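Local coordinates for putative Lipoprotein (Clostridium perfringens, PDB 5J7R) that is of unknown function but carries a domain of the sporulation and spore germination family and assembles as four copies in the crystal, at residues Asn19-Asp24 against Gln123-Asn128; Ala62-Pro67 against Pro75-Asp80; Thr81-Phe86 against Ile95-Glu100; Gly116-Ile121 against Phe152-Ile157; Ile130-Asp135 against Phe146-Pro151. All coordinates share one frame; numbering follows the deposited sequence.

Overall arrangement
The five contacts run from a buried helix-loop joint to a surface seam, and their chemistry changes along the way. Interaction 4 is buried: helix 107-121 meets the loop after strand 129-134 almost wholly through carbon. Interactions 2 and 5 are partly buried, each combining apolar packing with a water between two carbonyls. Interaction 3, within the hairpin of strands 83-89 and 92-97, is the one rich in direct hydrogen bonds; L97 probably bonds to the backbone of L133 and D135, linking it to interaction 5. Interaction 1 lies at the surface, with no hydrogen bond between its segments. Interactions 1, 2 and 4 all touch the third subunit, whereas interactions 3 and 5 stay within one chain.

Interaction 1: Asn19-Asp24 against Gln123-Asn128; sequences NDLIGD and QIPSIN
N19 places its CG between the backbone N and the carbonyl carbon (chi1 57°), and this bends the amide back to lie aslant the pyrrolidine ring of P125, with N19 ND2 3.8 Å from P125 CB. The same choice at S126 (chi1 54°) sends OG to the carboxylate of D52, to which it is hydrogen-bonded, and leaves CB as the atom that meets D20: D20 OD1 lies 3.5 Å from S126 CB. The ring of P125 is touched along its length. Its CB is 3.3 Å from the backbone O of N19, while its CD rests 4.0 Å from L21 CB. P125 and S126 are offered in this way because they occupy the two central positions of a type I turn, closed by the bond from I127 N to I124 O at 2.9 Å. D52, from helix 51-65, ties the two loops together, since it also accepts from the backbone N of I22. The side chain of D20 is about 5 Å from a bound magnesium ion, and its OD2 comes close to E43 of the second subunit; a nearby cation would be expected to ease the meeting of two acids. With no hydrogen bond between the segments themselves, the seam depends on van der Waals contact around a proline and on a third residue, D52, for its polar link.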
# COMPACT_ATOMS: atom_id res chain seq x y z
N ASN A 19 13.27 -1.42 -5.15
CA ASN A 19 12.87 -0.45 -4.13
C ASN A 19 11.40 -0.03 -4.26
O ASN A 19 11.07 1.15 -4.13
CB ASN A 19 13.83 0.76 -4.11
CG ASN A 19 13.94 1.46 -5.45
OD1 ASN A 19 13.38 1.02 -6.46
ND2 ASN A 19 14.67 2.57 -5.47
N ASP A 20 10.52 -1.00 -4.53
CA ASP A 20 9.09 -0.72 -4.63
C ASP A 20 8.63 -0.28 -3.27
O ASP A 20 8.98 -0.88 -2.27
CB ASP A 20 8.28 -1.93 -5.12
CG ASP A 20 8.50 -2.23 -6.59
OD1 ASP A 20 9.44 -1.64 -7.20
OD2 ASP A 20 7.72 -3.05 -7.14
N LEU A 21 7.81 0.76 -3.24
CA LEU A 21 7.33 1.34 -2.01
C LEU A 21 6.47 0.37 -1.18
O LEU A 21 6.76 0.14 -0.00
CB LEU A 21 6.60 2.64 -2.33
CG LEU A 21 6.47 3.65 -1.21
CD1 LEU A 21 5.78 4.87 -1.78
CD2 LEU A 21 5.75 3.12 0.01
N ILE A 22 5.42 -0.18 -1.80
CA ILE A 22 4.53 -1.15 -1.13
C ILE A 22 4.68 -2.58 -1.69
O ILE A 22 4.59 -3.54 -0.96
CB ILE A 22 3.04 -0.75 -1.24
CG1 ILE A 22 2.84 0.71 -0.82
CG2 ILE A 22 2.18 -1.71 -0.41
CD1 ILE A 22 1.45 1.26 -1.08
N GLY A 23 4.86 -2.71 -3.01
CA GLY A 23 5.02 -4.03 -3.65
C GLY A 23 3.70 -4.77 -3.85
O GLY A 23 2.65 -4.28 -3.47
N ASP A 24 3.77 -5.95 -4.47
CA ASP A 24 2.57 -6.74 -4.75
C ASP A 24 1.97 -7.38 -3.50
O ASP A 24 2.71 -7.76 -2.60
CB ASP A 24 2.87 -7.86 -5.77
CG ASP A 24 3.27 -7.33 -7.14
OD1 ASP A 24 3.10 -6.12 -7.41
OD2 ASP A 24 3.77 -8.14 -7.97
N GLN A 123 7.54 10.33 -6.61
CA GLN A 123 7.76 10.05 -5.19
C GLN A 123 7.79 8.53 -5.03
O GLN A 123 8.38 8.02 -4.10
CB GLN A 123 6.66 10.65 -4.31
CG GLN A 123 6.83 12.11 -3.95
CD GLN A 123 5.66 12.71 -3.17
OE1 GLN A 123 5.86 13.38 -2.15
NE2 GLN A 123 4.44 12.49 -3.64
N ILE A 124 7.09 7.83 -5.93
CA ILE A 124 7.06 6.37 -5.91
C ILE A 124 8.40 6.00 -6.56
O ILE A 124 8.56 6.21 -7.76
CB ILE A 124 5.85 5.83 -6.69
CG1 ILE A 124 4.55 6.30 -6.02
CG2 ILE A 124 5.89 4.31 -6.72
CD1 ILE A 124 3.28 5.95 -6.77
N PRO A 125 9.36 5.45 -5.78
CA PRO A 125 10.72 5.13 -6.29
C PRO A 125 10.81 4.37 -7.60
O PRO A 125 11.69 4.65 -8.41
CB PRO A 125 11.34 4.30 -5.16
CG PRO A 125 10.56 4.64 -3.94
CD PRO A 125 9.17 4.90 -4.42
N SER A 126 9.90 3.42 -7.80
CA SER A 126 9.89 2.62 -9.03
C SER A 126 9.58 3.44 -10.30
O SER A 126 9.81 2.97 -11.39
CB SER A 126 8.91 1.44 -8.87
OG SER A 126 7.62 1.88 -8.49
N ILE A 127 9.10 4.67 -10.14
CA ILE A 127 8.74 5.51 -11.29
C ILE A 127 9.75 6.62 -11.52
O ILE A 127 10.08 7.38 -10.61
CB ILE A 127 7.34 6.12 -11.10
CG1 ILE A 127 6.31 4.99 -10.85
CG2 ILE A 127 6.96 6.94 -12.34
CD1 ILE A 127 4.91 5.46 -10.50
N ASN A 128 10.23 6.71 -12.77
CA ASN A 128 11.17 7.74 -13.20
C ASN A 128 10.61 8.59 -14.35
O ASN A 128 11.11 9.68 -14.60
CB ASN A 128 12.50 7.11 -13.62
CG ASN A 128 13.23 6.46 -12.45
OD1 ASN A 128 13.10 6.87 -11.29
ND2 ASN A 128 14.03 5.44 -12.76

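Interaction 2: Ala62-Pro67 against Pro75-Asp80; sequences ALIQGP and PILPKD
I64 and L77 make the closest meeting of apolar side chains, a slanting approach in which I64 CG1 lies 3.8 Å from L77 CD1. The other branch of the isoleucine is used as well: I64 CG2 stands anti to the backbone N and reaches the main chain beyond L77, 3.9 Å from K79 O. One residue earlier, both methyls of L63 abut the end of I76, whose CD1 is 4.0 Å from L63 CD2; the turn of I76 CG1 to the place between its backbone N and carbonyl carbon (chi1 60°) swings that methyl toward the helix. At the far end two prolines meet, P67 CD lying 4.1 Å from P75 CB. The polar link is indirect. A single water donates to I64 O at 3.0 Å and to L77 O at 2.8 Å, bridging two carbonyls that cannot bond to each other.

This is the C-terminal end of helix 51-65 receiving the loop that leads on to strand 83-89. G66 leaves helical geometry with a positive phi of 91°, and P67, lacking an N-H, cannot continue the helical bonding; the last helical bond, G66 N to A62 O, is weak and is shared with another weak one to L63 O. Farther out, helix 107-121 anchors the loop: K109 NZ bonds to P75 O and T113 OG1 to I76 O. T120 of that helix packs on L63, and Y30 of the third subunit touches both L63 and I76.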
# COMPACT_ATOMS: atom_id res chain seq x y z
N ALA A 62 -5.99 12.32 -6.29
CA ALA A 62 -5.86 13.43 -5.35
C ALA A 62 -5.51 14.74 -6.07
O ALA A 62 -6.00 15.80 -5.68
CB ALA A 62 -4.85 13.12 -4.27
N LEU A 63 -4.69 14.67 -7.10
CA LEU A 63 -4.32 15.86 -7.89
C LEU A 63 -5.55 16.40 -8.63
O LEU A 63 -5.74 17.60 -8.69
CB LEU A 63 -3.19 15.56 -8.89
CG LEU A 63 -1.82 15.23 -8.34
CD1 LEU A 63 -0.87 14.85 -9.46
CD2 LEU A 63 -1.25 16.40 -7.55
N ILE A 64 -6.35 15.51 -9.19
CA ILE A 64 -7.57 15.89 -9.91
C ILE A 64 -8.57 16.55 -8.98
O ILE A 64 -9.25 17.48 -9.38
CB ILE A 64 -8.21 14.67 -10.60
CG1 ILE A 64 -7.30 14.16 -11.73
CG2 ILE A 64 -9.57 15.05 -11.21
CD1 ILE A 64 -7.72 12.84 -12.33
N GLN A 65 -8.68 16.07 -7.75
CA GLN A 65 -9.60 16.68 -6.77
C GLN A 65 -9.22 18.13 -6.49
O GLN A 65 -10.07 18.92 -6.11
CB GLN A 65 -9.66 15.88 -5.47
CG GLN A 65 -10.32 14.52 -5.63
CD GLN A 65 -10.24 13.66 -4.38
OE1 GLN A 65 -9.98 14.17 -3.29
NE2 GLN A 65 -10.47 12.35 -4.52
N GLY A 66 -7.94 18.46 -6.68
CA GLY A 66 -7.46 19.82 -6.48
C GLY A 66 -6.95 20.14 -5.09
O GLY A 66 -7.08 19.33 -4.16
N PRO A 67 -6.36 21.33 -4.93
CA PRO A 67 -5.83 21.76 -3.64
C PRO A 67 -6.92 22.16 -2.66
O PRO A 67 -8.05 22.42 -3.08
CB PRO A 67 -4.97 22.97 -3.99
CG PRO A 67 -5.62 23.54 -5.20
CD PRO A 67 -6.19 22.37 -5.97
N PRO A 75 -5.28 24.61 -9.00
CA PRO A 75 -5.30 23.27 -9.60
C PRO A 75 -4.39 23.14 -10.83
O PRO A 75 -4.05 24.16 -11.47
CB PRO A 75 -6.77 23.08 -10.01
CG PRO A 75 -7.33 24.46 -10.10
CD PRO A 75 -6.61 25.24 -9.05
N ILE A 76 -3.99 21.91 -11.13
CA ILE A 76 -3.13 21.59 -12.28
C ILE A 76 -3.87 20.84 -13.40
O ILE A 76 -3.35 20.74 -14.51
CB ILE A 76 -1.86 20.81 -11.87
CG1 ILE A 76 -2.20 19.49 -11.18
CG2 ILE A 76 -1.01 21.68 -10.95
CD1 ILE A 76 -0.98 18.65 -10.87
N LEU A 77 -5.05 20.32 -13.10
CA LEU A 77 -5.89 19.61 -14.07
C LEU A 77 -7.33 20.04 -13.86
O LEU A 77 -7.70 20.39 -12.74
CB LEU A 77 -5.80 18.08 -13.89
CG LEU A 77 -4.50 17.36 -14.22
CD1 LEU A 77 -4.55 15.92 -13.75
CD2 LEU A 77 -4.20 17.43 -15.72
N PRO A 78 -8.16 20.02 -14.93
CA PRO A 78 -9.58 20.38 -14.77
C PRO A 78 -10.28 19.47 -13.76
O PRO A 78 -9.98 18.28 -13.69
CB PRO A 78 -10.14 20.17 -16.17
CG PRO A 78 -8.99 20.43 -17.06
CD PRO A 78 -7.80 19.86 -16.35
N LYS A 79 -11.22 20.03 -13.00
CA LYS A 79 -11.94 19.28 -11.98
C LYS A 79 -12.77 18.12 -12.53
O LYS A 79 -12.88 17.07 -11.89
CB LYS A 79 -12.77 20.22 -11.10
CG LYS A 79 -13.38 19.49 -9.90
CD LYS A 79 -13.40 20.36 -8.64
CE LYS A 79 -14.22 19.75 -7.52
NZ LYS A 79 -14.33 20.66 -6.35
N ASP A 80 -13.34 18.31 -13.72
CA ASP A 80 -14.15 17.27 -14.37
C ASP A 80 -13.31 16.13 -14.99
O ASP A 80 -13.87 15.15 -15.50
CB ASP A 80 -15.16 17.85 -15.39
CG ASP A 80 -14.50 18.67 -16.49
OD1 ASP A 80 -13.27 18.88 -16.47
OD2 ASP A 80 -15.25 19.15 -17.37
O HOH W 1 -8.12 20.14 -9.99

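Interaction 3: Thr81-Phe86 against Ile95-Glu100; sequences TKLLSF and INLSKE
A classic beta bulge interrupts the antiparallel hairpin of strands 83-89 and 92-97, with L84 and S85 both facing N96. N96 O accepts from the two bulge residues, at 2.8 Å from L84 N and, weakly, from S85 N. In return N96 N donates to S85 O at 3.0 Å. The side chains of this pair repeat the pairing on their own face of the sheet: N96 CG stands anti to its backbone N (chi1 -175°), which carries the amide alongside S85, and ND2 donates to S85 OG at 3.2 Å with the hydroxyl lying in the amide plane. The other end of that amide is also occupied, OD1 accepting from N136 N, so its rotation is fixed from both sides.

On the opposite face L83, F86, I95 and L97 gather, and L83 and I95 also meet helix 51-65. L83 CD1 approaches L97 CD2 at a slant, 3.9 Å away. F86 and I95 run side by side, with I95 CG1 at the ring edge, 3.7 Å from F86 CE1. Where the strands give way to loop, S98 replaces a main-chain acceptor with its hydroxyl: K82 N donates to S98 OG at 3.1 Å. The same hydroxyl donates a hydrogen bond to E100 OE2 at 2.8 Å, on the lone pair turned away from the other carboxylate oxygen.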
# COMPACT_ATOMS: atom_id res chain seq x y z
N THR A 81 -11.97 16.25 -14.96
CA THR A 81 -11.08 15.21 -15.48
C THR A 81 -11.32 13.92 -14.73
O THR A 81 -11.61 13.92 -13.54
CB THR A 81 -9.58 15.58 -15.32
OG1 THR A 81 -9.32 16.83 -15.98
CG2 THR A 81 -8.66 14.50 -15.90
N LYS A 82 -11.20 12.81 -15.44
CA LYS A 82 -11.42 11.51 -14.85
C LYS A 82 -10.26 10.61 -15.17
O LYS A 82 -9.78 10.59 -16.29
CB LYS A 82 -12.69 10.91 -15.44
CG LYS A 82 -13.95 11.73 -15.13
CD LYS A 82 -15.18 11.07 -15.71
CE LYS A 82 -16.40 11.97 -15.74
NZ LYS A 82 -17.64 11.25 -16.14
N LEU A 83 -9.82 9.85 -14.17
CA LEU A 83 -8.74 8.91 -14.35
C LEU A 83 -9.33 7.60 -14.90
O LEU A 83 -10.06 6.91 -14.21
CB LEU A 83 -8.02 8.67 -13.02
CG LEU A 83 -6.84 7.71 -13.04
CD1 LEU A 83 -5.76 8.16 -13.99
CD2 LEU A 83 -6.28 7.58 -11.65
N LEU A 84 -9.02 7.28 -16.16
CA LEU A 84 -9.54 6.07 -16.79
C LEU A 84 -8.79 4.85 -16.28
O LEU A 84 -9.40 3.82 -15.99
CB LEU A 84 -9.46 6.17 -18.31
CG LEU A 84 -10.27 7.31 -18.93
CD1 LEU A 84 -10.01 7.37 -20.43
CD2 LEU A 84 -11.76 7.16 -18.65
N SER A 85 -7.47 4.96 -16.20
CA SER A 85 -6.65 3.86 -15.71
C SER A 85 -5.25 4.35 -15.37
O SER A 85 -4.79 5.37 -15.87
CB SER A 85 -6.54 2.72 -16.73
OG SER A 85 -5.85 3.14 -17.89
N PHE A 86 -4.58 3.59 -14.51
CA PHE A 86 -3.23 3.89 -14.10
C PHE A 86 -2.46 2.58 -14.06
O PHE A 86 -2.88 1.65 -13.39
CB PHE A 86 -3.22 4.58 -12.74
CG PHE A 86 -1.86 4.96 -12.28
CD1 PHE A 86 -1.25 6.13 -12.71
CD2 PHE A 86 -1.16 4.13 -11.44
CE1 PHE A 86 0.03 6.46 -12.28
CE2 PHE A 86 0.12 4.45 -11.02
CZ PHE A 86 0.72 5.61 -11.43
N ILE A 95 -0.41 7.12 -17.28
CA ILE A 95 -1.54 7.83 -16.70
C ILE A 95 -2.53 8.09 -17.81
O ILE A 95 -2.34 8.97 -18.64
CB ILE A 95 -1.07 9.15 -16.06
CG1 ILE A 95 0.05 8.87 -15.06
CG2 ILE A 95 -2.25 9.86 -15.40
CD1 ILE A 95 0.71 10.11 -14.49
N ASN A 96 -3.62 7.33 -17.79
CA ASN A 96 -4.66 7.42 -18.79
C ASN A 96 -5.81 8.29 -18.31
O ASN A 96 -6.58 7.89 -17.45
CB ASN A 96 -5.14 6.01 -19.13
CG ASN A 96 -6.12 5.99 -20.26
OD1 ASN A 96 -6.18 6.92 -21.08
ND2 ASN A 96 -6.89 4.91 -20.35
N LEU A 97 -5.95 9.46 -18.92
CA LEU A 97 -6.98 10.44 -18.55
C LEU A 97 -8.08 10.51 -19.59
O LEU A 97 -7.94 9.99 -20.69
CB LEU A 97 -6.34 11.82 -18.39
CG LEU A 97 -5.15 11.91 -17.42
CD1 LEU A 97 -4.52 13.29 -17.48
CD2 LEU A 97 -5.56 11.56 -15.99
N SER A 98 -9.18 11.16 -19.22
CA SER A 98 -10.32 11.34 -20.13
C SER A 98 -10.09 12.59 -20.98
O SER A 98 -9.13 13.34 -20.76
CB SER A 98 -11.61 11.49 -19.33
OG SER A 98 -11.57 12.63 -18.49
N LYS A 99 -10.97 12.80 -21.95
CA LYS A 99 -10.91 13.96 -22.86
C LYS A 99 -10.95 15.33 -22.13
O LYS A 99 -10.40 16.32 -22.63
CB LYS A 99 -12.07 13.86 -23.86
CG LYS A 99 -12.20 14.97 -24.89
CD LYS A 99 -13.49 14.80 -25.70
CE LYS A 99 -13.65 15.80 -26.84
NZ LYS A 99 -14.76 15.41 -27.76
N GLU A 100 -11.60 15.39 -20.96
CA GLU A 100 -11.71 16.64 -20.19
C GLU A 100 -10.35 17.24 -19.79
O GLU A 100 -10.27 18.43 -19.52
CB GLU A 100 -12.57 16.46 -18.92
CG GLU A 100 -14.06 16.25 -19.16
CD GLU A 100 -14.43 14.93 -19.82
OE1 GLU A 100 -15.52 14.88 -20.42
OE2 GLU A 100 -13.64 13.96 -19.76

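Interaction 4: Gly116-Ile121 against Phe152-Ile157; sequences GIIATI and FGKEDI
The ring of F152 and the peptide plane joining G153 to K154 are the flat groups that I118 meets, and a single methyl serves both. I118 CD1 comes to the phenyl obliquely, 3.6 Å from F152 CE2, and is equally near G153 C. I130 and L160 also touch the ring. The same CD1 lies 3.8 Å from I157 CD1, so one methyl touches F152, G153 and I157 together.

Helix 107-121 thereby docks against the loop that follows strand 129-134, whose residues K154-I157 form a type I turn. D156 steadies the approach to that turn: its OD2 accepts from G153 N at 3.0 Å, 31° out of the carboxylate plane. K154 lies along the helix beside I118 and also packs on I42 of the third subunit. Bends at chi2 (72°) and chi3 (69°) fold its chain back on the helix, bringing NZ to 4.0 Å from A119 CB and to a weak hydrogen bond with E115 O. Within the helix, G116 O is gripped from opposite faces of its plane, by T120 N and by T120 OG1, the latter at 2.6 Å; T120 OG1 is also bonded to Y30 N of the third subunit.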
# COMPACT_ATOMS: atom_id res chain seq x y z
N GLY A 116 4.09 19.22 -11.88
CA GLY A 116 3.32 18.81 -10.70
C GLY A 116 2.99 17.32 -10.69
O GLY A 116 3.08 16.67 -9.66
N ILE A 117 2.61 16.80 -11.85
CA ILE A 117 2.30 15.38 -11.99
C ILE A 117 3.59 14.58 -11.75
O ILE A 117 3.59 13.63 -10.96
CB ILE A 117 1.68 15.08 -13.37
CG1 ILE A 117 0.34 15.80 -13.49
CG2 ILE A 117 1.45 13.58 -13.54
CD1 ILE A 117 -0.29 15.74 -14.88
N ILE A 118 4.67 14.97 -12.39
CA ILE A 118 5.97 14.30 -12.25
C ILE A 118 6.48 14.34 -10.82
O ILE A 118 6.87 13.31 -10.28
CB ILE A 118 7.03 14.88 -13.20
CG1 ILE A 118 6.67 14.48 -14.63
CG2 ILE A 118 8.43 14.36 -12.87
CD1 ILE A 118 7.59 15.05 -15.69
N ALA A 119 6.46 15.51 -10.21
CA ALA A 119 6.94 15.64 -8.84
C ALA A 119 6.11 14.77 -7.90
O ALA A 119 6.65 14.20 -6.96
CB ALA A 119 6.90 17.09 -8.40
N THR A 120 4.81 14.68 -8.16
CA THR A 120 3.93 13.89 -7.31
C THR A 120 4.15 12.40 -7.51
O THR A 120 4.36 11.67 -6.55
CB THR A 120 2.46 14.23 -7.57
OG1 THR A 120 2.26 15.64 -7.39
CG2 THR A 120 1.54 13.45 -6.64
N ILE A 121 4.11 11.96 -8.77
CA ILE A 121 4.29 10.56 -9.11
C ILE A 121 5.69 9.99 -8.88
O ILE A 121 5.81 8.87 -8.39
CB ILE A 121 3.83 10.27 -10.56
CG1 ILE A 121 2.32 10.42 -10.65
CG2 ILE A 121 4.18 8.85 -10.98
CD1 ILE A 121 1.53 9.44 -9.79
N PHE A 152 8.16 10.76 -20.62
CA PHE A 152 9.09 11.83 -20.23
C PHE A 152 9.25 11.97 -18.73
O PHE A 152 8.36 11.59 -17.96
CB PHE A 152 8.63 13.17 -20.83
CG PHE A 152 7.28 13.64 -20.35
CD1 PHE A 152 6.13 13.20 -20.97
CD2 PHE A 152 7.17 14.52 -19.29
CE1 PHE A 152 4.88 13.60 -20.52
CE2 PHE A 152 5.93 14.94 -18.84
CZ PHE A 152 4.78 14.48 -19.46
N GLY A 153 10.40 12.50 -18.33
CA GLY A 153 10.74 12.74 -16.93
C GLY A 153 10.91 14.24 -16.74
O GLY A 153 10.62 15.02 -17.65
N LYS A 154 11.38 14.64 -15.55
CA LYS A 154 11.59 16.06 -15.22
C LYS A 154 12.56 16.72 -16.21
O LYS A 154 12.26 17.78 -16.78
CB LYS A 154 12.16 16.20 -13.79
CG LYS A 154 12.31 17.66 -13.30
CD LYS A 154 11.01 18.37 -12.99
CE LYS A 154 10.32 17.80 -11.75
NZ LYS A 154 9.04 18.50 -11.46
N GLU A 155 13.72 16.08 -16.41
CA GLU A 155 14.77 16.57 -17.32
C GLU A 155 14.30 16.84 -18.75
O GLU A 155 14.75 17.79 -19.39
CB GLU A 155 15.92 15.55 -17.40
CG GLU A 155 16.60 15.24 -16.08
CD GLU A 155 17.26 16.45 -15.46
OE1 GLU A 155 17.72 16.36 -14.30
OE2 GLU A 155 17.31 17.51 -16.12
N ASP A 156 13.40 16.00 -19.24
CA ASP A 156 12.88 16.12 -20.60
C ASP A 156 11.89 17.26 -20.87
O ASP A 156 11.63 17.56 -22.02
CB ASP A 156 12.18 14.80 -20.98
CG ASP A 156 13.09 13.58 -20.82
OD1 ASP A 156 14.31 13.68 -21.10
OD2 ASP A 156 12.57 12.50 -20.43
N ILE A 157 11.34 17.89 -19.83
CA ILE A 157 10.32 18.96 -20.01
C ILE A 157 10.73 20.14 -20.91
O ILE A 157 10.00 20.46 -21.85
CB ILE A 157 9.72 19.45 -18.67
CG1 ILE A 157 9.00 18.29 -17.96
CG2 ILE A 157 8.73 20.59 -18.91
CD1 ILE A 157 8.47 18.64 -16.58

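Interaction 5: Ile130-Asp135 against Phe146-Pro151; sequences INILVD and FDISKP
I132 O and I148 O are approached by one water, 2.6 Å from the first and 2.8 Å from the second and placed to donate to either; other acceptors compete for its protons. The water lies between strand 129-134, an outermost strand of the chain's mixed three-stranded sheet, and the returning chain that runs beside it. N131 and L133 bond to strand 92-97 on the inner side, leaving this loop to line the outer one.

The side chains of the same two isoleucines meet aslant. I148 has CG1 between its backbone N and carbonyl carbon (chi1 59°), a rotation that brings CD1 over the branch point of I132, 3.9 Å from its CB. L142, earlier in the same loop, also touches I148. An Asx turn bends the loop locally, S149 N donating to D147 OD1 at 3.1 Å and reaching that oxygen from above the carboxylate plane, 46° out of it.

Farther along, N131 and P151 lie side by side and point the same way, N131 CG 4.2 Å from P151 CG, while I92 of strand 92-97 touches both. Just past P151, I130 N and F152 O make a probable hydrogen bond. P151 has no N-H to offer; its own CA-H faces the strand, P151 CA lying 3.4 Å from I130 O, with 134° at the hydrogen.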
# COMPACT_ATOMS: atom_id res chain seq x y z
N ILE A 130 6.76 9.45 -16.89
CA ILE A 130 5.31 9.33 -17.02
C ILE A 130 4.95 9.38 -18.50
O ILE A 130 5.63 10.02 -19.30
CB ILE A 130 4.52 10.40 -16.23
CG1 ILE A 130 4.68 11.79 -16.87
CG2 ILE A 130 4.94 10.39 -14.77
CD1 ILE A 130 3.85 12.87 -16.20
N ASN A 131 3.88 8.69 -18.84
CA ASN A 131 3.37 8.64 -20.18
C ASN A 131 1.89 8.94 -20.04
O ASN A 131 1.12 8.11 -19.56
CB ASN A 131 3.60 7.26 -20.78
CG ASN A 131 3.14 7.15 -22.22
OD1 ASN A 131 2.93 8.14 -22.90
ND2 ASN A 131 3.00 5.92 -22.69
N ILE A 132 1.50 10.15 -20.42
CA ILE A 132 0.10 10.57 -20.33
C ILE A 132 -0.63 10.18 -21.60
O ILE A 132 -0.13 10.42 -22.69
CB ILE A 132 -0.03 12.08 -20.08
CG1 ILE A 132 0.66 12.44 -18.76
CG2 ILE A 132 -1.51 12.48 -20.06
CD1 ILE A 132 0.69 13.91 -18.41
N LEU A 133 -1.80 9.58 -21.44
CA LEU A 133 -2.65 9.15 -22.54
C LEU A 133 -4.01 9.73 -22.28
O LEU A 133 -4.37 10.03 -21.14
CB LEU A 133 -2.80 7.62 -22.59
CG LEU A 133 -1.60 6.70 -22.69
CD1 LEU A 133 -2.07 5.26 -22.78
CD2 LEU A 133 -0.72 7.04 -23.86
N VAL A 134 -4.78 9.87 -23.34
CA VAL A 134 -6.13 10.40 -23.26
C VAL A 134 -7.02 9.40 -23.98
O VAL A 134 -6.75 9.05 -25.13
CB VAL A 134 -6.22 11.80 -23.89
CG1 VAL A 134 -7.65 12.31 -23.85
CG2 VAL A 134 -5.27 12.75 -23.18
N ASP A 135 -8.05 8.93 -23.29
CA ASP A 135 -9.00 7.95 -23.84
C ASP A 135 -8.29 6.72 -24.40
O ASP A 135 -8.56 6.27 -25.52
CB ASP A 135 -9.88 8.58 -24.92
CG ASP A 135 -11.01 7.66 -25.39
OD1 ASP A 135 -11.27 6.61 -24.77
OD2 ASP A 135 -11.67 8.00 -26.38
N PHE A 146 3.26 21.83 -25.00
CA PHE A 146 4.22 20.77 -24.70
C PHE A 146 3.88 19.46 -25.38
O PHE A 146 2.72 19.04 -25.40
CB PHE A 146 4.37 20.58 -23.19
CG PHE A 146 5.13 21.68 -22.52
CD1 PHE A 146 4.48 22.82 -22.08
CD2 PHE A 146 6.51 21.58 -22.35
CE1 PHE A 146 5.19 23.84 -21.47
CE2 PHE A 146 7.22 22.60 -21.74
CZ PHE A 146 6.56 23.73 -21.30
N ASP A 147 4.91 18.82 -25.92
CA ASP A 147 4.79 17.55 -26.61
C ASP A 147 4.85 16.39 -25.62
O ASP A 147 5.89 16.14 -24.99
CB ASP A 147 5.92 17.42 -27.65
CG ASP A 147 5.78 16.18 -28.53
OD1 ASP A 147 4.75 15.48 -28.45
OD2 ASP A 147 6.70 15.93 -29.34
N ILE A 148 3.72 15.69 -25.47
CA ILE A 148 3.62 14.52 -24.56
C ILE A 148 3.31 13.25 -25.38
O ILE A 148 2.58 12.37 -24.94
CB ILE A 148 2.61 14.71 -23.41
CG1 ILE A 148 1.21 15.00 -23.93
CG2 ILE A 148 3.06 15.88 -22.54
CD1 ILE A 148 0.16 14.88 -22.85
N SER A 149 3.90 13.19 -26.56
CA SER A 149 3.73 12.08 -27.49
C SER A 149 4.41 10.81 -26.99
O SER A 149 3.95 9.70 -27.28
CB SER A 149 4.28 12.47 -28.87
OG SER A 149 4.12 11.43 -29.81
N LYS A 150 5.51 10.96 -26.24
CA LYS A 150 6.25 9.82 -25.73
C LYS A 150 6.44 9.96 -24.21
O LYS A 150 6.02 10.96 -23.61
CB LYS A 150 7.60 9.71 -26.49
CG LYS A 150 7.43 9.83 -28.00
CD LYS A 150 8.75 9.75 -28.74
CE LYS A 150 8.61 10.10 -30.22
NZ LYS A 150 9.90 10.24 -30.95
N PRO A 151 7.00 8.93 -23.55
CA PRO A 151 7.23 9.04 -22.10
C PRO A 151 8.26 10.13 -21.79
O PRO A 151 9.14 10.38 -22.62
CB PRO A 151 7.77 7.66 -21.71
CG PRO A 151 7.26 6.74 -22.76
CD PRO A 151 7.24 7.55 -24.02
O HOH W 2 0.48 10.49 -25.26